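Local coordinates for UPF0749 protein MT1873 (Mycobacterium tuberculosis, PDB 3GMG) that is of unknown function but belongs to the UPF0749 (DUF881) family and is probably membrane-associated, the C-terminal part being the piece described, at residues 33-39 / 139-145; 66-72 / 103-109; 78-84 / 146-150. All blocks are in the same frame, centred on the assembly; numbering follows the deposited sequence.

After helix 20-27, residues 33-39 meet residues 139-145 much later in the chain; interaction 1 closes this long loop. Interaction 2 is nested inside it. It pairs 66-72 with 103-109 and closes the loop 73-102, which holds strands but no helix. Interaction 3 joins 78-84 to 146-150, closes the loop 85-145 and crosses both others. Interaction 2 and half of interaction 1 lie in the five-stranded sheet, where V38 and A108 join them; the rest of interaction 1 forms a two-stranded sheet. Interaction 3 ties the outgoing chain to the edge strand next to 68-72. All three also touch the second subunit.

Interaction 1 of 3, residues 33-39 / 139-145; sequences ATGPGVM and QQADRVD
V144 packs against the backbone of G37. V144 CG2 lies 3.8 Å from G37 C and touches V38 N as well. CG1 stands opposite the backbone N across the first torsion (chi1 169°), which leaves CG2 to face the glycine. L107 of strand 104-109 also touches V144 and extends this apolar patch. The backbones are close here. V144 N gives G35 O a hydrogen bond of 2.7 Å, and G35 N returns a longer one to V144 O. G37 pairs in the same two-way manner with A141, and M39 with Q139. Between the G37 and M39 pairs, V38 CA comes within 3.1 Å of Q139 O in a CA-H...O contact.

The two segments form two short antiparallel ladders. Both chains turn a corner, at P36 and at D142, and the register slips by one residue between G35 and G37. This is a beta bulge. It carries the pair from the five-stranded sheet into a small two-stranded one. T34 continues the latter by pairing with a strand of the second subunit.

The other parts are more open and polar. T34 OG1 donates to D145 OD1 at 2.7 Å, from the anti side and 31° out of the carboxylate plane. R143 reaches the same carboxylate with an extended chain and grips it side-on. R143 NE binds D145 OD1 at 2.9 Å and R143 NH2 binds D145 OD2 at 2.8 Å, both on syn lone pairs. Two donors on OD1 and a salt bridge would tend to keep D145 charged. At the far end M39 and Q139 are exposed. Q139 bends at its second torsion (chi2 70°), which brings Q139 NE2 back to Q140 O at 2.9 Å. The Q140 side chain leans on helix 112-119, at P112, P113 and A116.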
ATOM      1  N   ALA A  33      -6.179 -14.707  10.727  1.00 14.73           N
ATOM      2  CA  ALA A  33      -5.331 -14.445  11.878  1.00 14.30           C
ATOM      3  C   ALA A  33      -6.176 -14.271  13.119  1.00 13.61           C
ATOM      4  O   ALA A  33      -7.353 -13.914  13.046  1.00 13.93           O
ATOM      5  CB  ALA A  33      -4.513 -13.202  11.646  1.00 14.49           C
ATOM      6  N   THR A  34      -5.557 -14.534  14.251  1.00 13.32           N
ATOM      7  CA  THR A  34      -6.169 -14.323  15.541  1.00 13.64           C
ATOM      8  C   THR A  34      -5.148 -13.754  16.525  1.00 13.11           C
ATOM      9  O   THR A  34      -3.929 -13.973  16.389  1.00 13.71           O
ATOM     10  CB  THR A  34      -6.776 -15.648  16.063  1.00 13.37           C
ATOM     11  OG1 THR A  34      -7.497 -15.403  17.262  1.00 14.35           O
ATOM     12  CG2 THR A  34      -5.706 -16.694  16.319  1.00 15.17           C
ATOM     13  N   GLY A  35      -5.612 -12.984  17.485  1.00 12.77           N
ATOM     14  CA  GLY A  35      -4.785 -12.433  18.528  1.00 12.52           C
ATOM     15  C   GLY A  35      -5.538 -11.368  19.288  1.00 12.06           C
ATOM     16  O   GLY A  35      -6.724 -11.114  19.000  1.00 12.14           O
ATOM     17  N   PRO A  36      -4.906 -10.715  20.257  1.00 12.56           N
ATOM     18  CA  PRO A  36      -5.575  -9.629  20.947  1.00 12.70           C
ATOM     19  C   PRO A  36      -5.848  -8.484  19.995  1.00 12.04           C
ATOM     20  O   PRO A  36      -5.199  -8.380  18.961  1.00 12.10           O
ATOM     21  CB  PRO A  36      -4.560  -9.205  22.012  1.00 13.55           C
ATOM     22  CG  PRO A  36      -3.278  -9.667  21.501  1.00 15.11           C
ATOM     23  CD  PRO A  36      -3.513 -10.883  20.705  1.00 13.64           C
ATOM     24  N   GLY A  37      -6.808  -7.645  20.310  1.00 11.90           N
ATOM     25  CA  GLY A  37      -7.045  -6.513  19.469  1.00 12.31           C
ATOM     26  C   GLY A  37      -8.240  -5.683  19.939  1.00 13.72           C
ATOM     27  O   GLY A  37      -8.596  -5.651  21.120  1.00 11.33           O
ATOM     28  N   VAL A  38      -8.908  -5.072  18.970  1.00 10.67           N
ATOM     29  CA  VAL A  38     -10.121  -4.302  19.226  1.00 10.82           C
ATOM     30  C   VAL A  38     -11.192  -4.626  18.202  1.00 10.28           C
ATOM     31  O   VAL A  38     -10.898  -5.083  17.092  1.00 10.02           O
ATOM     32  CB  VAL A  38      -9.885  -2.792  19.220  1.00 10.32           C
ATOM     33  CG1 VAL A  38      -8.916  -2.407  20.329  1.00 12.12           C
ATOM     34  CG2 VAL A  38      -9.384  -2.290  17.833  1.00 10.93           C
ATOM     35  N   MET A  39     -12.442  -4.434  18.627  1.00 10.36           N
ATOM     36  CA  MET A  39     -13.588  -4.334  17.732  1.00 10.48           C
ATOM     37  C   MET A  39     -14.131  -2.927  17.851  1.00 10.16           C
ATOM     38  O   MET A  39     -14.421  -2.438  18.953  1.00 11.46           O
ATOM     39  CB  MET A  39     -14.654  -5.347  18.108  1.00 10.82           C
ATOM     40  CG  MET A  39     -15.917  -5.293  17.244  1.00 11.31           C
ATOM     41  SD  MET A  39     -17.170  -6.632  17.515  1.00 10.19           S
ATOM     42  CE  MET A  39     -17.662  -6.167  19.127  1.00 17.75           C
ATOM     43  N   GLN A 139     -14.116  -1.694  21.643  1.00 12.42           N
ATOM     44  CA  GLN A 139     -14.034  -2.813  22.578  1.00 12.25           C
ATOM     45  C   GLN A 139     -12.644  -3.459  22.488  1.00 12.13           C
ATOM     46  O   GLN A 139     -12.297  -4.065  21.490  1.00 13.09           O
ATOM     47  CB  GLN A 139     -15.121  -3.850  22.265  1.00 12.98           C
ATOM     48  CG  GLN A 139     -15.065  -5.113  23.114  1.00 13.51           C
ATOM     49  CD  GLN A 139     -15.455  -4.836  24.544  1.00 16.12           C
ATOM     50  OE1 GLN A 139     -16.619  -4.527  24.824  1.00 16.12           O
ATOM     51  NE2 GLN A 139     -14.483  -4.861  25.458  1.00 17.48           N
ATOM     52  N   GLN A 140     -11.878  -3.363  23.568  1.00 12.12           N
ATOM     53  CA  GLN A 140     -10.639  -4.113  23.686  1.00 12.90           C
ATOM     54  C   GLN A 140     -10.962  -5.566  23.979  1.00 13.28           C
ATOM     55  O   GLN A 140     -11.904  -5.875  24.742  1.00 14.52           O
ATOM     56  CB  GLN A 140      -9.750  -3.542  24.786  1.00 13.26           C
ATOM     57  CG  GLN A 140      -9.293  -2.126  24.510  1.00 14.63           C
ATOM     58  CD  GLN A 140      -8.382  -1.560  25.587  1.00 17.20           C
ATOM     59  OE1 GLN A 140      -7.496  -2.251  26.076  1.00 19.56           O
ATOM     60  NE2 GLN A 140      -8.591  -0.305  25.944  1.00 21.03           N
ATOM     61  N   ALA A 141     -10.196  -6.478  23.392  1.00 12.93           N
ATOM     62  CA  ALA A 141     -10.475  -7.895  23.530  1.00 13.29           C
ATOM     63  C   ALA A 141      -9.194  -8.714  23.576  1.00 14.14           C
ATOM     64  O   ALA A 141      -8.246  -8.472  22.834  1.00 14.03           O
ATOM     65  CB  ALA A 141     -11.373  -8.380  22.387  1.00 14.31           C
ATOM     66  N   ASP A 142      -9.181  -9.717  24.436  1.00 14.94           N
ATOM     67  CA  ASP A 142      -8.042 -10.617  24.504  1.00 15.89           C
ATOM     68  C   ASP A 142      -7.911 -11.487  23.250  1.00 14.17           C
ATOM     69  O   ASP A 142      -6.841 -12.005  22.953  1.00 14.34           O
ATOM     70  CB  ASP A 142      -8.134 -11.494  25.752  1.00 16.95           C
ATOM     71  CG  ASP A 142      -7.885 -10.719  27.038  1.00 20.04           C
ATOM     72  OD1 ASP A 142      -7.368  -9.575  26.997  1.00 24.75           O
ATOM     73  OD2 ASP A 142      -8.198 -11.271  28.115  1.00 27.96           O
ATOM     74  N   ARG A 143      -8.998 -11.644  22.489  1.00 13.86           N
ATOM     75  CA  ARG A 143      -8.982 -12.388  21.238  1.00 13.26           C
ATOM     76  C   ARG A 143      -9.964 -11.795  20.238  1.00 13.24           C
ATOM     77  O   ARG A 143     -11.150 -11.672  20.516  1.00 13.90           O
ATOM     78  CB  ARG A 143      -9.369 -13.853  21.442  1.00 13.83           C
ATOM     79  CG  ARG A 143      -9.458 -14.647  20.160  1.00 14.10           C
ATOM     80  CD  ARG A 143      -9.783 -16.114  20.402  1.00 15.84           C
ATOM     81  NE  ARG A 143     -10.172 -16.750  19.164  1.00 17.06           N
ATOM     82  CZ  ARG A 143     -10.721 -17.957  19.083  1.00 23.03           C
ATOM     83  NH1 ARG A 143     -10.947 -18.663  20.196  1.00 24.28           N
ATOM     84  NH2 ARG A 143     -11.056 -18.447  17.895  1.00 25.15           N
ATOM     85  N   VAL A 144      -9.440 -11.506  19.060  1.00 12.93           N
ATOM     86  CA  VAL A 144     -10.195 -11.051  17.903  1.00 12.92           C
ATOM     87  C   VAL A 144      -9.813 -11.958  16.746  1.00 12.59           C
ATOM     88  O   VAL A 144      -8.628 -12.288  16.593  1.00 12.33           O
ATOM     89  CB  VAL A 144      -9.789  -9.598  17.590  1.00 13.65           C
ATOM     90  CG1 VAL A 144     -10.347  -9.143  16.231  1.00 15.67           C
ATOM     91  CG2 VAL A 144     -10.222  -8.660  18.713  1.00 15.17           C
ATOM     92  N   ASP A 145     -10.777 -12.388  15.938  1.00 11.95           N
ATOM     93  CA  ASP A 145     -10.508 -13.231  14.774  1.00 12.71           C
ATOM     94  C   ASP A 145     -10.742 -12.478  13.472  1.00 12.54           C
ATOM     95  O   ASP A 145     -11.805 -11.905  13.272  1.00 13.50           O
ATOM     96  CB  ASP A 145     -11.392 -14.484  14.764  1.00 13.19           C
ATOM     97  CG  ASP A 145     -11.072 -15.473  15.898  1.00 16.39           C
ATOM     98  OD1 ASP A 145     -10.145 -15.262  16.699  1.00 15.46           O
ATOM     99  OD2 ASP A 145     -11.807 -16.481  15.975  1.00 20.81           O
TER

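Interaction 2 of 3, residues 66-72 / 103-109; sequences AEAIQIN and PYSILAI
N72 meets S105 and L107 through successive atoms of its side chain. N72 CB lies 3.6 Å from S105 O and also touches S105 CB. CG turns to the side of the backbone N (chi1 -68°), and the amide then spreads its two ends. N72 ND2 passes 3.9 Å from L107 CD1. N72 ND2 also donates to a water at 3.0 Å, and S105 OG contacts that water at 2.9 Å. N72 OD1 takes Q70 NE2 at 2.9 Å on a lone pair, with S77 OG as another partner. The amide is thus held at both ends.

On the opposite face I69 CG2 meets I106 CG2 at 3.8 Å, with the two side chains alongside each other. L61 of helix 51-63 touches both. At the A66-E67 end of the pairing, E67 N bonds I109 O at 2.8 Å. The E67 carboxylate accepts backbone N-H groups of Q156, Y157 and A158 of the second subunit. Strands 68-72 and 104-109 are neighbours in a five-stranded antiparallel sheet with helix 51-63 packed on its isoleucine face, as in alpha+beta folds.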
ATOM      1  N   ALA A  66      -1.516  -2.205  14.160  1.00 13.78           N
ATOM      2  CA  ALA A  66      -2.382  -3.278  13.729  1.00 13.11           C
ATOM      3  C   ALA A  66      -1.730  -4.202  12.734  1.00 13.40           C
ATOM      4  O   ALA A  66      -1.140  -3.745  11.742  1.00 14.40           O
ATOM      5  CB  ALA A  66      -3.699  -2.729  13.140  1.00 13.23           C
ATOM      6  N   GLU A  67      -1.840  -5.497  12.973  1.00 13.11           N
ATOM      7  CA  GLU A  67      -1.230  -6.530  12.127  1.00 12.76           C
ATOM      8  C   GLU A  67      -2.206  -7.240  11.191  1.00 13.11           C
ATOM      9  O   GLU A  67      -1.801  -7.980  10.285  1.00 14.61           O
ATOM     10  CB  GLU A  67      -0.485  -7.542  13.016  1.00 13.49           C
ATOM     11  CG  GLU A  67       0.625  -6.846  13.801  1.00 14.33           C
ATOM     12  CD  GLU A  67       1.388  -7.749  14.747  1.00 15.72           C
ATOM     13  OE1 GLU A  67       0.937  -8.886  14.976  1.00 15.99           O
ATOM     14  OE2 GLU A  67       2.471  -7.319  15.238  1.00 17.24           O
ATOM     15  N   ALA A  68      -3.513  -7.048  11.426  1.00 12.20           N
ATOM     16  CA  ALA A  68      -4.546  -7.545  10.558  1.00 12.06           C
ATOM     17  C   ALA A  68      -5.753  -6.675  10.822  1.00 11.49           C
ATOM     18  O   ALA A  68      -5.999  -6.286  11.961  1.00 11.71           O
ATOM     19  CB  ALA A  68      -4.859  -9.030  10.845  1.00 12.87           C
ATOM     20  N   ILE A  69      -6.489  -6.339   9.760  1.00 10.99           N
ATOM     21  CA  ILE A  69      -7.687  -5.504   9.853  1.00 10.86           C
ATOM     22  C   ILE A  69      -8.752  -6.072   8.934  1.00 11.06           C
ATOM     23  O   ILE A  69      -8.467  -6.447   7.791  1.00 11.07           O
ATOM     24  CB  ILE A  69      -7.408  -4.021   9.474  1.00 11.18           C
ATOM     25  CG1 ILE A  69      -6.314  -3.432  10.369  1.00 11.74           C
ATOM     26  CG2 ILE A  69      -8.678  -3.149   9.597  1.00 12.64           C
ATOM     27  CD1 ILE A  69      -5.863  -2.028   9.920  1.00 14.05           C
ATOM     28  N   GLN A  70      -9.983  -6.135   9.441  1.00 11.08           N
ATOM     29  CA  GLN A  70     -11.136  -6.552   8.655  1.00 11.40           C
ATOM     30  C   GLN A  70     -12.251  -5.546   8.850  1.00 11.59           C
ATOM     31  O   GLN A  70     -12.511  -5.109   9.956  1.00 10.99           O
ATOM     32  CB  GLN A  70     -11.590  -7.924   9.140  1.00 11.98           C
ATOM     33  CG  GLN A  70     -12.765  -8.523   8.411  1.00 13.33           C
ATOM     34  CD  GLN A  70     -12.992  -9.958   8.800  1.00 13.76           C
ATOM     35  OE1 GLN A  70     -12.061 -10.775   8.859  1.00 13.49           O
ATOM     36  NE2 GLN A  70     -14.250 -10.299   9.022  1.00 17.40           N
ATOM     37  N   ILE A  71     -12.922  -5.169   7.761  1.00 11.40           N
ATOM     38  CA  ILE A  71     -14.078  -4.265   7.837  1.00 11.91           C
ATOM     39  C   ILE A  71     -15.331  -5.057   7.488  1.00 12.67           C
ATOM     40  O   ILE A  71     -15.377  -5.668   6.433  1.00 12.16           O
ATOM     41  CB  ILE A  71     -13.916  -3.081   6.882  1.00 12.55           C
ATOM     42  CG1 ILE A  71     -12.651  -2.297   7.246  1.00 15.19           C
ATOM     43  CG2 ILE A  71     -15.146  -2.164   6.939  1.00 13.02           C
ATOM     44  CD1 ILE A  71     -12.266  -1.234   6.247  1.00 17.58           C
ATOM     45  N   ASN A  72     -16.311  -5.055   8.388  1.00 12.98           N
ATOM     46  CA  ASN A  72     -17.580  -5.772   8.210  1.00 14.06           C
ATOM     47  C   ASN A  72     -18.739  -4.792   8.140  1.00 14.11           C
ATOM     48  O   ASN A  72     -18.713  -3.719   8.753  1.00 13.51           O
ATOM     49  CB  ASN A  72     -17.867  -6.675   9.406  1.00 14.97           C
ATOM     50  CG  ASN A  72     -16.909  -7.867   9.540  1.00 16.64           C
ATOM     51  OD1 ASN A  72     -16.294  -8.284   8.589  1.00 17.65           O
ATOM     52  ND2 ASN A  72     -16.860  -8.461  10.735  1.00 20.44           N
ATOM     53  N   PRO A 103     -24.675  -0.097  10.141  1.00 15.84           N
ATOM     54  CA  PRO A 103     -23.453   0.121  10.934  1.00 14.85           C
ATOM     55  C   PRO A 103     -22.282  -0.733  10.469  1.00 14.33           C
ATOM     56  O   PRO A 103     -22.474  -1.770   9.844  1.00 13.90           O
ATOM     57  CB  PRO A 103     -23.881  -0.253  12.357  1.00 15.35           C
ATOM     58  CG  PRO A 103     -25.004  -1.217  12.177  1.00 16.08           C
ATOM     59  CD  PRO A 103     -25.714  -0.795  10.918  1.00 16.37           C
ATOM     60  N   TYR A 104     -21.077  -0.249  10.756  1.00 12.64           N
ATOM     61  CA  TYR A 104     -19.851  -0.947  10.390  1.00 12.06           C
ATOM     62  C   TYR A 104     -19.181  -1.529  11.630  1.00 12.13           C
ATOM     63  O   TYR A 104     -19.307  -0.981  12.723  1.00 12.62           O
ATOM     64  CB  TYR A 104     -18.860   0.014   9.712  1.00 12.37           C
ATOM     65  CG  TYR A 104     -19.439   0.865   8.581  1.00 12.24           C
ATOM     66  CD1 TYR A 104     -19.590   2.237   8.721  1.00 14.12           C
ATOM     67  CD2 TYR A 104     -19.790   0.293   7.375  1.00 14.60           C
ATOM     68  CE1 TYR A 104     -20.112   3.012   7.689  1.00 14.82           C
ATOM     69  CE2 TYR A 104     -20.308   1.048   6.346  1.00 15.63           C
ATOM     70  CZ  TYR A 104     -20.477   2.388   6.505  1.00 15.59           C
ATOM     71  OH  TYR A 104     -20.980   3.130   5.446  1.00 16.92           O
ATOM     72  N   SER A 105     -18.438  -2.610  11.428  1.00 12.49           N
ATOM     73  CA  SER A 105     -17.614  -3.214  12.493  1.00 13.88           C
ATOM     74  C   SER A 105     -16.219  -3.374  11.936  1.00 13.77           C
ATOM     75  O   SER A 105     -16.044  -3.933  10.856  1.00 16.14           O
ATOM     76  CB  SER A 105     -18.189  -4.584  12.892  1.00 14.78           C
ATOM     77  OG  SER A 105     -17.633  -5.060  14.117  1.00 20.06           O
ATOM     78  N   ILE A 106     -15.223  -2.863  12.649  1.00 11.81           N
ATOM     79  CA  ILE A 106     -13.837  -3.005  12.219  1.00 11.25           C
ATOM     80  C   ILE A 106     -13.110  -3.823  13.261  1.00 10.46           C
ATOM     81  O   ILE A 106     -13.139  -3.479  14.435  1.00 11.99           O
ATOM     82  CB  ILE A 106     -13.132  -1.652  12.004  1.00 11.29           C
ATOM     83  CG1 ILE A 106     -13.915  -0.795  10.990  1.00 12.46           C
ATOM     84  CG2 ILE A 106     -11.693  -1.871  11.544  1.00 13.08           C
ATOM     85  CD1 ILE A 106     -14.889   0.187  11.629  1.00 16.26           C
ATOM     86  N   LEU A 107     -12.480  -4.901  12.824  1.00 10.17           N
ATOM     87  CA  LEU A 107     -11.703  -5.792  13.698  1.00 10.22           C
ATOM     88  C   LEU A 107     -10.240  -5.547  13.419  1.00 10.54           C
ATOM     89  O   LEU A 107      -9.832  -5.471  12.272  1.00 11.01           O
ATOM     90  CB  LEU A 107     -12.026  -7.248  13.408  1.00 10.92           C
ATOM     91  CG  LEU A 107     -13.499  -7.647  13.458  1.00 13.14           C
ATOM     92  CD1 LEU A 107     -13.686  -9.047  12.922  1.00 15.33           C
ATOM     93  CD2 LEU A 107     -13.981  -7.608  14.902  1.00 15.92           C
ATOM     94  N   ALA A 108      -9.446  -5.390  14.459  1.00  9.88           N
ATOM     95  CA  ALA A 108      -8.001  -5.175  14.299  1.00  9.85           C
ATOM     96  C   ALA A 108      -7.247  -5.945  15.369  1.00 10.30           C
ATOM     97  O   ALA A 108      -7.622  -5.920  16.537  1.00 11.27           O
ATOM     98  CB  ALA A 108      -7.658  -3.738  14.389  1.00 11.03           C
ATOM     99  N   ILE A 109      -6.192  -6.620  14.948  1.00  9.86           N
ATOM    100  CA  ILE A 109      -5.321  -7.388  15.835  1.00 10.72           C
ATOM    101  C   ILE A 109      -4.080  -6.573  16.125  1.00 10.84           C
ATOM    102  O   ILE A 109      -3.423  -6.090  15.199  1.00 11.65           O
ATOM    103  CB  ILE A 109      -4.966  -8.744  15.234  1.00 10.53           C
ATOM    104  CG1 ILE A 109      -6.202  -9.665  15.188  1.00 11.82           C
ATOM    105  CG2 ILE A 109      -3.851  -9.439  16.050  1.00 12.12           C
ATOM    106  CD1 ILE A 109      -6.051 -10.897  14.322  1.00 13.48           C
TER
HETATM  107  O   HOH W   1     -17.853  -7.848  13.532  1.00 25.89           O

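Interaction 3 of 3, residues 78-84 / 146-150; sequences VRVGVDT and VTALR
R150 holds D83 end-on. R150 NH1 is 2.6 Å and R150 NH2 2.8 Å from the same oxygen, D83 OD1, in a salt bridge. The carboxylate plane stands nearly upright on the guanidinium plane, at 87°. NH1 meets the oxygen nearly along its C-O axis, while NH2 comes from above the carboxylate. One guanidinium face lies over G81 CA. NE turns to a water that donates in turn to R79 O.

R79 makes the second polar link. R79 NH2 gives A148 O a hydrogen bond of 2.8 Å, with the oxygen in the guanidinium plane. V146 CG1 sits 3.4 Å above that plane, towards the rim of the R79 guanidinium. The chain of R79 bends at its second torsion (chi2 63°) and wraps past A148 O. The R79 and R150 side chains cross at about a right angle, with R79 CG 3.6 Å from R150 CG.

These contacts lie at the edge of the five-stranded sheet. R79 lies on the edge strand 77-79, and a type I beta turn follows from G81 to T84. Residues 147-150, which follow strand 143-146, run irregularly beside the edge strand and turn. They form no beta ladder with them. Instead, a water bridges the backbones, taking R79 N at 2.9 Å and giving to L149 O at 2.7 Å.

A second shell sets the groups in place. In the turn that presents D83, T84 N bonds G81 O, and G81 N donates to T84 OG1 at 2.8 Å in a straight bond (179°). T84 OG1 is also bonded to D96. R79 NH2 has V31 O as a further acceptor. Beyond strand 143-146, A148 N is held by Q70 OE1, and R150 shares a backbone bond with G29. L27 of the second subunit packs on both D83 and R150.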
ATOM      1  N   VAL A  78     -14.454  -7.492   4.432  1.00 14.86           N
ATOM      2  CA  VAL A  78     -13.303  -7.186   3.594  1.00 14.84           C
ATOM      3  C   VAL A  78     -12.041  -7.268   4.445  1.00 12.82           C
ATOM      4  O   VAL A  78     -11.953  -6.645   5.488  1.00 13.04           O
ATOM      5  CB  VAL A  78     -13.400  -5.792   2.977  1.00 14.99           C
ATOM      6  CG1 VAL A  78     -12.199  -5.533   2.055  1.00 17.26           C
ATOM      7  CG2 VAL A  78     -14.710  -5.641   2.189  1.00 18.62           C
ATOM      8  N   ARG A  79     -11.079  -8.061   3.995  1.00 12.78           N
ATOM      9  CA  ARG A  79      -9.756  -8.116   4.593  1.00 12.43           C
ATOM     10  C   ARG A  79      -8.948  -6.961   4.053  1.00 13.24           C
ATOM     11  O   ARG A  79      -8.747  -6.847   2.847  1.00 14.27           O
ATOM     12  CB  ARG A  79      -9.071  -9.435   4.221  1.00 12.55           C
ATOM     13  CG  ARG A  79      -7.658  -9.583   4.794  1.00 13.09           C
ATOM     14  CD  ARG A  79      -7.661  -9.610   6.326  1.00 12.91           C
ATOM     15  NE  ARG A  79      -6.359 -10.007   6.865  1.00 12.26           N
ATOM     16  CZ  ARG A  79      -5.912 -11.252   6.961  1.00 14.24           C
ATOM     17  NH1 ARG A  79      -4.675 -11.467   7.433  1.00 15.66           N
ATOM     18  NH2 ARG A  79      -6.659 -12.276   6.561  1.00 15.65           N
ATOM     19  N   VAL A  80      -8.495  -6.094   4.934  1.00 12.52           N
ATOM     20  CA  VAL A  80      -7.722  -4.931   4.518  1.00 13.52           C
ATOM     21  C   VAL A  80      -6.313  -5.340   4.145  1.00 14.13           C
ATOM     22  O   VAL A  80      -5.706  -6.198   4.778  1.00 14.91           O
ATOM     23  CB  VAL A  80      -7.678  -3.856   5.628  1.00 13.29           C
ATOM     24  CG1 VAL A  80      -6.776  -2.687   5.245  1.00 13.75           C
ATOM     25  CG2 VAL A  80      -9.075  -3.341   5.907  1.00 14.74           C
ATOM     26  N   GLY A  81      -5.811  -4.724   3.074  1.00 15.16           N
ATOM     27  CA  GLY A  81      -4.409  -4.855   2.697  1.00 15.92           C
ATOM     28  C   GLY A  81      -3.824  -3.517   2.310  1.00 16.69           C
ATOM     29  O   GLY A  81      -4.494  -2.484   2.346  1.00 16.87           O
ATOM     30  N   VAL A  82      -2.558  -3.556   1.904  1.00 18.34           N
ATOM     31  CA  VAL A  82      -1.786  -2.334   1.688  1.00 19.17           C
ATOM     32  C   VAL A  82      -2.388  -1.447   0.595  1.00 19.46           C
ATOM     33  O   VAL A  82      -2.352  -0.226   0.701  1.00 19.34           O
ATOM     34  CB  VAL A  82      -0.300  -2.666   1.395  1.00 19.68           C
ATOM     35  CG1 VAL A  82      -0.170  -3.496   0.118  1.00 20.38           C
ATOM     36  CG2 VAL A  82       0.521  -1.381   1.318  1.00 20.77           C
ATOM     37  N   ASP A  83      -3.008  -2.068  -0.410  1.00 19.39           N
ATOM     38  CA  ASP A  83      -3.629  -1.339  -1.512  1.00 20.34           C
ATOM     39  C   ASP A  83      -5.136  -1.197  -1.390  1.00 20.24           C
ATOM     40  O   ASP A  83      -5.801  -0.818  -2.352  1.00 21.27           O
ATOM     41  CB  ASP A  83      -3.262  -1.979  -2.873  1.00 20.31           C
ATOM     42  CG  ASP A  83      -3.765  -3.419  -3.038  1.00 23.78           C
ATOM     43  OD1 ASP A  83      -4.052  -4.115  -2.044  1.00 23.61           O
ATOM     44  OD2 ASP A  83      -3.855  -3.887  -4.202  1.00 27.28           O
ATOM     45  N   THR A  84      -5.685  -1.474  -0.206  1.00 19.97           N
ATOM     46  CA  THR A  84      -7.112  -1.302   0.005  1.00 20.30           C
ATOM     47  C   THR A  84      -7.519   0.138  -0.250  1.00 21.13           C
ATOM     48  O   THR A  84      -6.835   1.062   0.174  1.00 22.12           O
ATOM     49  CB  THR A  84      -7.518  -1.720   1.431  1.00 19.51           C
ATOM     50  OG1 THR A  84      -7.520  -3.148   1.505  1.00 18.29           O
ATOM     51  CG2 THR A  84      -8.909  -1.187   1.782  1.00 19.29           C
ATOM     52  N   VAL A 146      -9.728 -12.466  12.612  1.00 12.28           N
ATOM     53  CA  VAL A 146      -9.794 -11.861  11.294  1.00 13.13           C
ATOM     54  C   VAL A 146      -9.765 -13.001  10.301  1.00 13.97           C
ATOM     55  O   VAL A 146      -8.709 -13.591  10.056  1.00 14.79           O
ATOM     56  CB  VAL A 146      -8.624 -10.872  11.062  1.00 12.13           C
ATOM     57  CG1 VAL A 146      -8.539 -10.469   9.580  1.00 12.99           C
ATOM     58  CG2 VAL A 146      -8.803  -9.649  11.962  1.00 13.12           C
ATOM     59  N   THR A 147     -10.914 -13.340   9.743  1.00 14.76           N
ATOM     60  CA  THR A 147     -11.021 -14.541   8.923  1.00 16.18           C
ATOM     61  C   THR A 147     -11.225 -14.255   7.440  1.00 15.85           C
ATOM     62  O   THR A 147     -11.077 -15.167   6.617  1.00 17.69           O
ATOM     63  CB  THR A 147     -12.178 -15.456   9.426  1.00 16.96           C
ATOM     64  OG1 THR A 147     -13.415 -14.751   9.328  1.00 19.47           O
ATOM     65  CG2 THR A 147     -11.948 -15.882  10.861  1.00 17.55           C
ATOM     66  N   ALA A 148     -11.579 -13.016   7.086  1.00 15.09           N
ATOM     67  CA  ALA A 148     -11.710 -12.646   5.692  1.00 15.22           C
ATOM     68  C   ALA A 148     -10.350 -12.730   5.017  1.00 15.90           C
ATOM     69  O   ALA A 148      -9.348 -12.429   5.634  1.00 14.46           O
ATOM     70  CB  ALA A 148     -12.285 -11.218   5.570  1.00 15.30           C
ATOM     71  N   LEU A 149     -10.341 -13.101   3.737  1.00 17.31           N
ATOM     72  CA  LEU A 149      -9.122 -13.242   2.960  1.00 18.24           C
ATOM     73  C   LEU A 149      -9.096 -12.260   1.800  1.00 19.30           C
ATOM     74  O   LEU A 149     -10.136 -11.874   1.267  1.00 19.51           O
ATOM     75  CB  LEU A 149      -9.003 -14.671   2.410  1.00 18.96           C
ATOM     76  CG  LEU A 149      -9.148 -15.801   3.427  1.00 19.31           C
ATOM     77  CD1 LEU A 149      -9.014 -17.150   2.709  1.00 21.52           C
ATOM     78  CD2 LEU A 149      -8.147 -15.687   4.579  1.00 19.60           C
ATOM     79  N   ARG A 150      -7.892 -11.852   1.406  1.00 20.90           N
ATOM     80  CA  ARG A 150      -7.748 -10.998   0.233  1.00 23.18           C
ATOM     81  C   ARG A 150      -7.815 -11.814  -1.044  1.00 25.35           C
ATOM     82  O   ARG A 150      -7.406 -12.975  -1.065  1.00 25.69           O
ATOM     83  CB  ARG A 150      -6.437 -10.237   0.287  1.00 23.61           C
ATOM     84  CG  ARG A 150      -6.391  -9.263   1.430  1.00 24.45           C
ATOM     85  CD  ARG A 150      -5.497  -8.111   1.098  1.00 26.39           C
ATOM     86  NE  ARG A 150      -6.200  -7.102   0.308  1.00 26.70           N
ATOM     87  CZ  ARG A 150      -5.617  -6.251  -0.527  1.00 27.89           C
ATOM     88  NH1 ARG A 150      -4.297  -6.297  -0.735  1.00 28.48           N
ATOM     89  NH2 ARG A 150      -6.365  -5.366  -1.180  1.00 26.47           N
TER
HETATM   90  O   HOH W   2     -11.737  -9.728   1.659  1.00 22.72           O
HETATM   91  O   HOH W   3      -9.080  -6.693   0.163  1.00 24.14           O